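Local coordinates for SCARECROW-LIKE protein 7 (Oryza sativa Japonica Group, PDB 5HYZ) that binds DNA through its GRAS domain and probably acts as a transcription factor in plant development and abiotic stress resistance, at residues A[100-105]-A[132-137]; A[126-131]-A[168-173]; A[235-240]-A[316-321]. All blocks are in the same frame, centred on the assembly; numbering follows the deposited sequence.

Contact 1: residues A[100-105]-A[132-137]; sequences AILEAT and ATRPEG
At the C-terminal end of helix 89-104, in the Rossmann-like part of the GRAS domain, Arg134 reaches across to the backbone of Thr105. Arg134 lies in the loop that leads from helix 122-132 to strand 141-148. Its NH1 meets Thr105 O at 3.0 Å, but the N-H points well off the line (124°), so this direct bond is weak. The carbonyl oxygen sits at the edge of the guanidinium, near its plane. Water 1 strengthens the link. Water 1 accepts from Arg134 NH1 at 2.8 Å and donates to both Leu102 O and Thr105 OG1. Thr105 OG1 itself donates to Ile101 O at 2.6 Å, one turn back, where the helix ends.

Both segments lie in the predicted VHIID region, and the contact ties the C-terminal end of helix 89-104 to the loop after helix 122-132. The arginine is gripped from its own side as well. Residues 134-137 form a type I beta turn, and Arg134 NE donates to Gly137 O at 2.7 Å. That bond is fairly straight (162°) and lies in the guanidinium plane, although it reaches the carbonyl from above the carbonyl plane. NH2 adds a weak bond to the same oxygen and also hydrogen-bonds to Ala108 O. Together these partners should fix the rotation of the group. The chain is extended from CG to NE, which carries the guanidinium past Leu102 to the helix end.

Lower down the arginine the contact is apolar. Leu102 CD1 touches Arg134 CB at 3.9 Å, and the two side chains cross obliquely. Glu136 joins through water 2, which donates to Glu136 OE1 at 2.7 Å and to Leu102 O, which water 1 also reaches.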
loop_
_atom_site.group_PDB
_atom_site.type_symbol
_atom_site.label_atom_id
_atom_site.label_comp_id
_atom_site.label_asym_id
_atom_site.label_seq_id
_atom_site.Cartn_x
_atom_site.Cartn_y
_atom_site.Cartn_z
ATOM N N ALA A 100 9.370 15.054 -6.616
ATOM C CA ALA A 100 10.196 15.990 -7.432
ATOM C C ALA A 100 9.350 16.903 -8.337
ATOM O O ALA A 100 9.646 18.098 -8.460
ATOM C CB ALA A 100 11.167 15.233 -8.288
ATOM N N ILE A 101 8.285 16.337 -8.932
ATOM C CA ILE A 101 7.401 17.174 -9.761
ATOM C C ILE A 101 6.713 18.255 -8.907
ATOM O O ILE A 101 6.583 19.402 -9.294
ATOM C CB ILE A 101 6.372 16.277 -10.435
ATOM C CG1 ILE A 101 7.128 15.369 -11.433
ATOM C CG2 ILE A 101 5.308 17.140 -11.142
ATOM C CD1 ILE A 101 6.253 14.164 -12.019
ATOM N N LEU A 102 6.249 17.839 -7.720
ATOM C CA LEU A 102 5.533 18.761 -6.826
ATOM C C LEU A 102 6.405 19.917 -6.454
ATOM O O LEU A 102 5.967 21.066 -6.455
ATOM C CB LEU A 102 5.053 17.989 -5.571
ATOM C CG LEU A 102 4.145 18.749 -4.608
ATOM C CD1 LEU A 102 2.810 18.747 -5.260
ATOM C CD2 LEU A 102 4.017 18.067 -3.260
ATOM N N GLU A 103 7.655 19.619 -6.124
ATOM C CA GLU A 103 8.547 20.683 -5.747
ATOM C C GLU A 103 8.969 21.565 -6.914
ATOM O O GLU A 103 9.065 22.784 -6.761
ATOM C CB GLU A 103 9.763 20.091 -5.078
ATOM C CG GLU A 103 9.267 19.589 -3.694
ATOM C CD GLU A 103 10.350 18.837 -2.886
ATOM O OE1 GLU A 103 11.520 18.796 -3.326
ATOM O OE2 GLU A 103 10.001 18.252 -1.838
ATOM N N ALA A 104 9.198 20.960 -8.070
ATOM C CA ALA A 104 9.607 21.768 -9.242
ATOM C C ALA A 104 8.538 22.716 -9.744
ATOM O O ALA A 104 8.834 23.725 -10.384
ATOM C CB ALA A 104 10.054 20.834 -10.395
ATOM N N THR A 105 7.277 22.396 -9.498
ATOM C CA THR A 105 6.171 23.098 -10.154
ATOM C C THR A 105 5.368 23.930 -9.151
ATOM O O THR A 105 4.318 24.445 -9.480
ATOM C CB THR A 105 5.206 22.157 -10.851
ATOM O OG1 THR A 105 4.715 21.163 -9.950
ATOM C CG2 THR A 105 5.923 21.422 -12.007
ATOM N N ALA A 132 -3.349 18.903 -4.860
ATOM C CA ALA A 132 -4.537 19.560 -4.305
ATOM C C ALA A 132 -4.206 20.071 -2.952
ATOM O O ALA A 132 -4.778 21.077 -2.528
ATOM C CB ALA A 132 -5.735 18.619 -4.241
ATOM N N THR A 133 -3.297 19.374 -2.267
ATOM C CA THR A 133 -2.931 19.827 -0.933
ATOM C C THR A 133 -1.533 20.497 -0.782
ATOM O O THR A 133 -0.993 20.620 0.330
ATOM C CB THR A 133 -3.052 18.626 0.058
ATOM O OG1 THR A 133 -2.337 17.495 -0.448
ATOM C CG2 THR A 133 -4.502 18.186 0.127
ATOM N N ARG A 134 -0.959 20.999 -1.879
ATOM C CA ARG A 134 0.414 21.517 -1.789
ATOM C C ARG A 134 0.455 22.911 -1.137
ATOM O O ARG A 134 -0.542 23.618 -1.119
ATOM C CB ARG A 134 1.034 21.549 -3.210
ATOM C CG ARG A 134 0.399 22.671 -3.990
ATOM C CD ARG A 134 0.989 22.805 -5.436
ATOM N NE ARG A 134 0.288 23.901 -6.114
ATOM C CZ ARG A 134 0.709 24.481 -7.239
ATOM N NH1 ARG A 134 1.791 24.017 -7.882
ATOM N NH2 ARG A 134 0.037 25.503 -7.724
ATOM N N PRO A 135 1.620 23.340 -0.623
ATOM C CA PRO A 135 1.716 24.615 0.122
ATOM C C PRO A 135 1.260 25.819 -0.637
ATOM O O PRO A 135 0.642 26.730 -0.090
ATOM C CB PRO A 135 3.214 24.731 0.411
ATOM C CG PRO A 135 3.669 23.336 0.476
ATOM C CD PRO A 135 2.879 22.588 -0.581
ATOM N N GLU A 136 1.541 25.854 -1.933
ATOM C CA GLU A 136 1.195 27.026 -2.685
ATOM C C GLU A 136 -0.286 27.125 -3.023
ATOM O O GLU A 136 -0.725 28.089 -3.638
ATOM C CB GLU A 136 2.033 27.059 -3.985
ATOM C CG GLU A 136 3.544 26.964 -3.768
ATOM C CD GLU A 136 4.106 25.518 -3.543
ATOM O OE1 GLU A 136 3.353 24.517 -3.505
ATOM O OE2 GLU A 136 5.344 25.375 -3.405
ATOM N N GLY A 137 -1.058 26.118 -2.657
ATOM C CA GLY A 137 -2.474 26.075 -2.993
ATOM C C GLY A 137 -2.698 25.315 -4.304
ATOM O O GLY A 137 -1.830 25.274 -5.179
HETATM O O HOH W 1 3.386 21.751 -7.494
HETATM O O HOH W 2 4.559 22.178 -4.038
#

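Contact 2: residues A[126-131]-A[168-173]; sequences ALLQAL and RDFAKL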
loop_
_atom_site.group_PDB
_atom_site.type_symbol
_atom_site.label_atom_id
_atom_site.label_comp_id
_atom_site.label_asym_id
_atom_site.label_seq_id
_atom_site.Cartn_x
_atom_site.Cartn_y
_atom_site.Cartn_z
ATOM N N ALA A 126 -2.152 9.838 -7.571
ATOM C CA ALA A 126 -1.378 10.248 -6.404
ATOM C C ALA A 126 -0.898 11.699 -6.523
ATOM O O ALA A 126 -0.923 12.506 -5.543
ATOM C CB ALA A 126 -0.190 9.244 -6.192
ATOM N N LEU A 127 -0.412 12.066 -7.712
ATOM C CA LEU A 127 0.068 13.411 -7.884
ATOM C C LEU A 127 -1.083 14.431 -7.768
ATOM O O LEU A 127 -0.925 15.498 -7.201
ATOM C CB LEU A 127 0.738 13.586 -9.296
ATOM C CG LEU A 127 1.316 15.010 -9.430
ATOM C CD1 LEU A 127 2.647 15.206 -8.634
ATOM C CD2 LEU A 127 1.648 15.349 -10.902
ATOM N N LEU A 128 -2.229 14.108 -8.340
ATOM C CA LEU A 128 -3.377 15.037 -8.237
ATOM C C LEU A 128 -3.726 15.286 -6.759
ATOM O O LEU A 128 -3.949 16.410 -6.325
ATOM C CB LEU A 128 -4.581 14.441 -8.961
ATOM C CG LEU A 128 -4.494 14.569 -10.508
ATOM C CD1 LEU A 128 -5.617 13.697 -11.198
ATOM C CD2 LEU A 128 -4.576 16.050 -10.906
ATOM N N GLN A 129 -3.798 14.209 -6.006
ATOM C CA GLN A 129 -4.066 14.374 -4.557
ATOM C C GLN A 129 -3.032 15.272 -3.873
ATOM O O GLN A 129 -3.357 16.212 -3.075
ATOM C CB GLN A 129 -4.093 12.995 -3.913
ATOM C CG GLN A 129 -4.331 13.005 -2.332
ATOM C CD GLN A 129 -5.758 13.337 -1.998
ATOM O OE1 GLN A 129 -6.653 13.211 -2.822
ATOM N NE2 GLN A 129 -5.991 13.778 -0.745
ATOM N N ALA A 130 -1.760 15.022 -4.210
ATOM C CA ALA A 130 -0.687 15.844 -3.644
ATOM C C ALA A 130 -0.746 17.304 -4.072
ATOM O O ALA A 130 -0.578 18.187 -3.241
ATOM C CB ALA A 130 0.696 15.219 -3.991
ATOM N N LEU A 131 -1.009 17.580 -5.358
ATOM C CA LEU A 131 -1.129 18.939 -5.855
ATOM C C LEU A 131 -2.288 19.653 -5.161
ATOM O O LEU A 131 -2.209 20.858 -4.902
ATOM C CB LEU A 131 -1.366 18.955 -7.412
ATOM C CG LEU A 131 -0.105 18.556 -8.217
ATOM C CD1 LEU A 131 -0.436 18.272 -9.706
ATOM C CD2 LEU A 131 0.936 19.650 -8.075
ATOM N N ARG A 168 -10.202 11.495 -14.788
ATOM C CA ARG A 168 -11.094 12.651 -14.842
ATOM C C ARG A 168 -12.131 12.591 -13.719
ATOM O O ARG A 168 -12.437 13.622 -13.113
ATOM C CB ARG A 168 -11.811 12.695 -16.234
ATOM C CG ARG A 168 -10.874 13.199 -17.348
ATOM C CD ARG A 168 -11.598 13.011 -18.793
ATOM N NE ARG A 168 -10.681 13.479 -19.886
ATOM C CZ ARG A 168 -10.579 14.741 -20.258
ATOM N NH1 ARG A 168 -11.324 15.686 -19.651
ATOM N NH2 ARG A 168 -9.738 15.064 -21.234
ATOM N N ASP A 169 -12.626 11.387 -13.404
ATOM C CA ASP A 169 -13.600 11.252 -12.271
ATOM C C ASP A 169 -12.919 11.646 -10.949
ATOM O O ASP A 169 -13.478 12.333 -10.062
ATOM C CB ASP A 169 -14.170 9.831 -12.169
ATOM C CG ASP A 169 -15.134 9.494 -13.332
ATOM O OD1 ASP A 169 -15.543 10.420 -14.077
ATOM O OD2 ASP A 169 -15.429 8.299 -13.509
ATOM N N PHE A 170 -11.641 11.238 -10.827
ATOM C CA PHE A 170 -10.902 11.592 -9.594
ATOM C C PHE A 170 -10.680 13.078 -9.425
ATOM O O PHE A 170 -10.845 13.689 -8.327
ATOM C CB PHE A 170 -9.555 10.830 -9.628
ATOM C CG PHE A 170 -8.768 10.904 -8.326
ATOM C CD1 PHE A 170 -9.147 10.128 -7.258
ATOM C CD2 PHE A 170 -7.646 11.748 -8.206
ATOM C CE1 PHE A 170 -8.459 10.189 -6.065
ATOM C CE2 PHE A 170 -6.957 11.829 -6.975
ATOM C CZ PHE A 170 -7.367 11.010 -5.934
ATOM N N ALA A 171 -10.293 13.723 -10.535
ATOM C CA ALA A 171 -10.071 15.146 -10.507
ATOM C C ALA A 171 -11.362 15.900 -10.131
ATOM O O ALA A 171 -11.282 16.957 -9.515
ATOM C CB ALA A 171 -9.558 15.658 -11.902
ATOM N N LYS A 172 -12.514 15.397 -10.598
ATOM C CA LYS A 172 -13.787 16.040 -10.154
ATOM C C LYS A 172 -13.903 16.066 -8.617
ATOM O O LYS A 172 -14.345 17.085 -8.038
ATOM C CB LYS A 172 -14.971 15.319 -10.729
ATOM C CG LYS A 172 -15.064 15.599 -12.210
ATOM C CD LYS A 172 -16.194 14.739 -12.771
ATOM C CE LYS A 172 -16.290 14.893 -14.295
ATOM N NZ LYS A 172 -17.099 13.745 -14.757
ATOM N N LEU A 173 -13.456 14.980 -7.983
ATOM C CA LEU A 173 -13.523 14.919 -6.501
ATOM C C LEU A 173 -12.515 15.829 -5.801
ATOM O O LEU A 173 -12.578 16.017 -4.585
ATOM C CB LEU A 173 -13.275 13.494 -6.038
ATOM C CG LEU A 173 -14.238 12.450 -6.542
ATOM C CD1 LEU A 173 -13.813 11.098 -5.969
ATOM C CD2 LEU A 173 -15.653 12.801 -6.185
#
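Helices 122-132 and 157-174 run side by side and nearly parallel here, their segment axes 10.3 Å apart at closest approach and inclined by -15°, with Leu128 and Ala171 the nearest pair of backbones. Such parallel neighbours are expected of a Rossmann-like alpha/beta fold, where helices cover a parallel sheet. Strand 141-148 lies between the two helices in the sequence and pairs in that sheet with strand 110-118.

Phe170 makes the largest contribution to the interface. Its CG is anti to the backbone N (chi1 -171°), which sends the ring across to the other helix. Leu128 meets the ring at its edge: CB lies near the ring plane, 4.1 Å from Phe170 CE2. Leu128 CD1 also comes within 4.1 Å of Phe170 CD2. Leu128 and Phe170 run alongside each other, pointing opposite ways. Leu128 CD1 then extends to the methyl group of Ala171, a looser contact at 4.5 Å from Ala171 CB. On the sheet side, Phe178 of strand 177-182 touches both Leu128 and Ala171, so the contact closes against the sheet.

Gln129 flanks the ring on the side toward the second subunit. Its chain bends at chi2 and crosses the Phe170 side chain at about a right angle. The amide does not stack on the ring, for their planes are 60° apart. Its oxygen is hydrogen-bonded to Ser334 of the second subunit, which also packs on Phe170. Within the chain, Gln129 OE1 lies obliquely to the ring, 3.9 Å from Phe170 CZ.

Contact 3: residues A[235-240]-A[316-321]; sequences AVVTLG and TLMEWC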
loop_
_atom_site.group_PDB
_atom_site.type_symbol
_atom_site.label_atom_id
_atom_site.label_comp_id
_atom_site.label_asym_id
_atom_site.label_seq_id
_atom_site.Cartn_x
_atom_site.Cartn_y
_atom_site.Cartn_z
ATOM N N ALA A 235 10.064 22.131 -16.353
ATOM C CA ALA A 235 10.525 22.506 -15.038
ATOM C C ALA A 235 11.340 21.403 -14.434
ATOM O O ALA A 235 12.251 21.650 -13.587
ATOM C CB ALA A 235 9.301 22.820 -14.137
ATOM N N VAL A 236 10.993 20.144 -14.794
ATOM C CA VAL A 236 11.731 18.976 -14.318
ATOM C C VAL A 236 11.423 17.781 -15.241
ATOM O O VAL A 236 10.352 17.699 -15.848
ATOM C CB VAL A 236 11.338 18.629 -12.821
ATOM C CG1 VAL A 236 9.894 18.084 -12.749
ATOM C CG2 VAL A 236 12.331 17.601 -12.238
ATOM N N VAL A 237 12.367 16.862 -15.320
ATOM C CA VAL A 237 12.229 15.599 -16.000
ATOM C C VAL A 237 12.579 14.532 -15.000
ATOM O O VAL A 237 13.677 14.565 -14.384
ATOM C CB VAL A 237 13.207 15.491 -17.199
ATOM C CG1 VAL A 237 13.077 14.079 -17.853
ATOM C CG2 VAL A 237 12.928 16.599 -18.247
ATOM N N THR A 238 11.665 13.600 -14.779
ATOM C CA THR A 238 11.939 12.544 -13.835
ATOM C C THR A 238 12.249 11.263 -14.557
ATOM O O THR A 238 11.640 10.942 -15.589
ATOM C CB THR A 238 10.745 12.321 -12.864
ATOM O OG1 THR A 238 9.531 12.338 -13.622
ATOM C CG2 THR A 238 10.662 13.506 -11.919
ATOM N N LEU A 239 13.242 10.551 -14.026
ATOM C CA LEU A 239 13.736 9.353 -14.660
ATOM C C LEU A 239 13.704 8.216 -13.662
ATOM O O LEU A 239 14.298 8.335 -12.555
ATOM C CB LEU A 239 15.180 9.549 -15.164
ATOM C CG LEU A 239 15.847 8.336 -15.827
ATOM C CD1 LEU A 239 15.139 8.021 -17.142
ATOM C CD2 LEU A 239 17.336 8.728 -16.142
ATOM N N GLY A 240 13.053 7.115 -14.000
ATOM C CA GLY A 240 13.133 5.955 -13.124
ATOM C C GLY A 240 13.603 4.772 -13.941
ATOM O O GLY A 240 12.989 4.446 -14.952
ATOM N N THR A 316 25.451 10.319 -18.000
ATOM C CA THR A 316 26.224 10.777 -19.184
ATOM C C THR A 316 25.258 11.175 -20.297
ATOM O O THR A 316 25.398 12.220 -20.945
ATOM C CB THR A 316 27.168 9.711 -19.673
ATOM O OG1 THR A 316 28.157 9.480 -18.658
ATOM C CG2 THR A 316 27.930 10.165 -20.990
ATOM N N LEU A 317 24.227 10.363 -20.483
ATOM C CA LEU A 317 23.294 10.655 -21.596
ATOM C C LEU A 317 22.469 11.918 -21.339
ATOM O O LEU A 317 22.294 12.784 -22.185
ATOM C CB LEU A 317 22.369 9.465 -21.769
ATOM C CG LEU A 317 22.847 8.309 -22.590
ATOM C CD1 LEU A 317 21.969 7.101 -22.258
ATOM C CD2 LEU A 317 22.606 8.757 -24.024
HETATM N N MSE A 318 21.976 12.060 -20.114
HETATM C CA MSE A 318 21.170 13.235 -19.780
HETATM C C MSE A 318 22.011 14.513 -19.948
HETATM O O MSE A 318 21.533 15.486 -20.472
HETATM C CB MSE A 318 20.652 13.173 -18.319
HETATM C CG MSE A 318 19.748 11.992 -17.994
HETATM SE SE MSE A 318 18.110 12.017 -19.179
HETATM C CE MSE A 318 17.341 13.614 -18.433
ATOM N N GLU A 319 23.275 14.481 -19.499
ATOM C CA GLU A 319 24.110 15.685 -19.568
ATOM C C GLU A 319 24.494 15.962 -21.010
ATOM O O GLU A 319 24.616 17.103 -21.436
ATOM C CB GLU A 319 25.354 15.512 -18.714
ATOM C CG GLU A 319 24.897 15.481 -17.192
ATOM C CD GLU A 319 26.037 15.459 -16.180
ATOM O OE1 GLU A 319 27.133 14.984 -16.510
ATOM O OE2 GLU A 319 25.767 15.827 -15.015
ATOM N N TRP A 320 24.661 14.900 -21.736
ATOM C CA TRP A 320 24.961 15.031 -23.181
ATOM C C TRP A 320 23.802 15.759 -23.885
ATOM O O TRP A 320 24.019 16.535 -24.804
ATOM C CB TRP A 320 25.216 13.644 -23.759
ATOM C CG TRP A 320 25.888 13.658 -25.156
ATOM C CD1 TRP A 320 26.207 14.761 -25.893
ATOM C CD2 TRP A 320 26.353 12.535 -25.888
ATOM N NE1 TRP A 320 26.802 14.385 -27.079
ATOM C CE2 TRP A 320 26.915 13.017 -27.090
ATOM C CE3 TRP A 320 26.362 11.150 -25.638
ATOM C CZ2 TRP A 320 27.472 12.164 -28.064
ATOM C CZ3 TRP A 320 26.906 10.302 -26.590
ATOM C CH2 TRP A 320 27.453 10.812 -27.799
ATOM N N CYS A 321 22.566 15.558 -23.397
ATOM C CA CYS A 321 21.396 16.170 -23.996
ATOM C C CYS A 321 21.064 17.492 -23.352
ATOM O O CYS A 321 20.043 18.081 -23.641
ATOM C CB CYS A 321 20.201 15.177 -23.935
ATOM S SG CYS A 321 20.492 13.747 -25.031
#
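Met318, present as selenomethionine, points from helix 311-320 toward strand 236-242 and meets Val237 and Leu239. These two residues, two apart on the strand, both point toward the helix, while Thr238 between them points the other way. Met318 spans the pair with different parts of its chain. The terminal methyl, Met318 CE, lies 4.3 Å from Val237 CG1. Met318 CG, nearer the helix, lies 4.5 Å from Leu239 CD2. All three side-chain torsions of Met318 are near -60°, so the chain coils instead of stretching straight out. This curl turns CE toward Val237 and away from Leu239.

The strand belongs to the central mixed sheet of the Rossmann-like GRAS fold. It pairs parallel with strand 202-208 and antiparallel with strand 366-374, and the helix packs over this part of the sheet. The strand lies in the predicted PFYRE region and the helix in the predicted SAW region, so the contact ties together two sequence regions of the domain.

Leu239 has CG opposite its backbone N (chi1 178°), which carries its branched end out toward Met318. All three side chains are buried, and the packing between them is light and apolar. Neighbours complete the hydrophobic patch. Phe323 touches both Val237 and Met318, and Trp374 of the adjoining strand touches both Leu239 and Met318. On the other sheet face, Thr238 packs on Ala97 and Ile101 of helix 89-104.

How the contacts relate
All three contacts belong to the Rossmann-like part of the GRAS domain. Contacts 1 and 2 alternate along the chain, and their centres are 13 Å apart. Contact 2 uses helix 122-132, and contact 1 the loop that follows it; they touch where Leu102 packs on Leu131. Both also meet the second subunit, so this end of the sheet's helical cover contributes to the homodimer. Contact 3 comes later in the chain, about 21 Å from contact 1 and 27 Å from contact 2 between centres. It uses the opposite sheet face. Helix 89-104 links it to contact 1, through Ala104 and Ile101 against Val236. Strand 236-242 is thus covered by helices on both faces.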